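Local coordinates for probable adhesion protein (Pseudomonas aeruginosa PAO1, PDB 6R3Z) that probably serves as a periplasmic solute-binding protein that captures ferrous iron and related divalent metal ions for transport into the cell, at residues 196-199 with 200-203. Residues are numbered along the deposited sequence; the frame is centred on the assembly and turned at random.
Sequences EPAH and GIEP. With NI (nickel (II) ion), chain B; EDO (1,2-ethanediol), chain D.
Ala198 and Ile201 close a type II beta turn with His199 and Gly200 at its corners. The bond that closes it, Ile201 N to Ala198 O, is 2.9 Å long and nearly straight (N-H...O 164°), although the donor sits above the carbonyl plane. Gly200 takes the positive phi of 72° usual at the third position of such a turn. The Ile201 carbonyl O projects inward against CB of Glu196 and CD of Pro197, 3.2 Å from each; it is buried there without a hydrogen-bonding partner. Past this carbonyl the Glu196 chain runs on extended, bringing OE1 to a weak, bent bond of 3.2 Å with Gly200 N. The same OE1 makes a weak hydrogen bond to ND1 of His177, coupling the turn to a second metal ligand. Apolar bumps meet lightly: Ala198 CB rests 4.0 Å from Ile201 CG1, and Pro197 CD lies 4.0 Å from CB of Pro203. At the tip, the anti placement of His199 CG from the backbone N (chi1 -170°) swings the ring outward from the turn, so that NE2 reaches the nickel at 2.1 Å beside His41, His66, His111, His177 and His250. The turn thus forms part of the loop joining strand 193-194, outermost in its parallel sheet, to helix 205-217, with its tip directed at the metal and Pro203 packed on Val195 and Tyr233.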
loop_
_atom_site.group_PDB
_atom_site.type_symbol
_atom_site.label_atom_id
_atom_site.label_comp_id
_atom_site.label_asym_id
_atom_site.label_seq_id
_atom_site.Cartn_x
_atom_site.Cartn_y
_atom_site.Cartn_z
ATOM N N GLU A 196 10.719 -12.765 -1.335
ATOM C CA GLU A 196 9.545 -13.574 -1.705
ATOM C C GLU A 196 9.556 -13.799 -3.235
ATOM O O GLU A 196 9.646 -12.837 -4.005
ATOM C CB GLU A 196 8.258 -12.877 -1.278
ATOM C CG GLU A 196 8.030 -12.984 0.221
ATOM C CD GLU A 196 6.704 -12.452 0.728
ATOM O OE1 GLU A 196 6.020 -11.701 -0.004
ATOM O OE2 GLU A 196 6.342 -12.805 1.868
ATOM N N PRO A 197 9.529 -15.061 -3.696
ATOM C CA PRO A 197 9.603 -15.303 -5.160
ATOM C C PRO A 197 8.424 -14.753 -5.968
ATOM O O PRO A 197 8.551 -14.534 -7.180
ATOM C CB PRO A 197 9.726 -16.825 -5.271
ATOM C CG PRO A 197 9.148 -17.360 -3.979
ATOM C CD PRO A 197 9.483 -16.322 -2.929
ATOM N N ALA A 198 7.281 -14.542 -5.300
ATOM C CA ALA A 198 6.061 -13.959 -5.884
ATOM C C ALA A 198 5.285 -13.305 -4.754
ATOM O O ALA A 198 5.537 -13.602 -3.577
ATOM C CB ALA A 198 5.203 -15.043 -6.544
ATOM N N HIS A 199 4.363 -12.403 -5.111
ATOM C CA HIS A 199 3.563 -11.642 -4.143
ATOM C C HIS A 199 2.951 -12.501 -3.025
ATOM O O HIS A 199 2.064 -13.327 -3.284
ATOM C CB HIS A 199 2.461 -10.822 -4.854
ATOM C CG HIS A 199 1.763 -9.856 -3.948
ATOM N ND1 HIS A 199 0.430 -9.529 -4.129
ATOM C CD2 HIS A 199 2.239 -9.159 -2.884
ATOM C CE1 HIS A 199 0.138 -8.661 -3.170
ATOM N NE2 HIS A 199 1.182 -8.427 -2.389
ATOM N N GLY A 200 3.489 -12.328 -1.810
ATOM C CA GLY A 200 3.024 -12.989 -0.596
ATOM C C GLY A 200 3.332 -14.463 -0.478
ATOM O O GLY A 200 2.759 -15.138 0.380
ATOM N N ILE A 201 4.249 -14.965 -1.326
ATOM C CA ILE A 201 4.674 -16.374 -1.334
ATOM C C ILE A 201 6.011 -16.521 -0.612
ATOM O O ILE A 201 6.985 -15.840 -0.959
ATOM C CB ILE A 201 4.692 -16.952 -2.787
ATOM C CG1 ILE A 201 3.295 -16.808 -3.487
ATOM C CG2 ILE A 201 5.173 -18.413 -2.820
ATOM C CD1 ILE A 201 2.050 -17.299 -2.672
ATOM N N GLU A 202 6.040 -17.392 0.406
ATOM C CA GLU A 202 7.228 -17.647 1.203
ATOM C C GLU A 202 8.266 -18.390 0.325
ATOM O O GLU A 202 7.883 -19.321 -0.390
ATOM C CB GLU A 202 6.849 -18.495 2.440
ATOM C CG GLU A 202 7.955 -18.771 3.448
ATOM C CD GLU A 202 7.490 -19.374 4.766
ATOM O OE1 GLU A 202 6.345 -19.082 5.188
ATOM O OE2 GLU A 202 8.275 -20.128 5.387
ATOM N N PRO A 203 9.568 -18.032 0.387
ATOM C CA PRO A 203 10.568 -18.812 -0.376
ATOM C C PRO A 203 10.753 -20.211 0.206
ATOM O O PRO A 203 10.521 -20.415 1.394
ATOM C CB PRO A 203 11.860 -18.013 -0.180
ATOM C CG PRO A 203 11.676 -17.309 1.156
ATOM C CD PRO A 203 10.206 -16.964 1.198
HETATM NI NI NI B . 1.248 -7.050 -0.745
HETATM C C1 EDO D . 11.643 -20.002 4.625
HETATM O O1 EDO D . 11.056 -20.485 5.831
HETATM C C2 EDO D . 12.556 -21.106 4.061
HETATM O O2 EDO D . 11.719 -22.169 3.630
#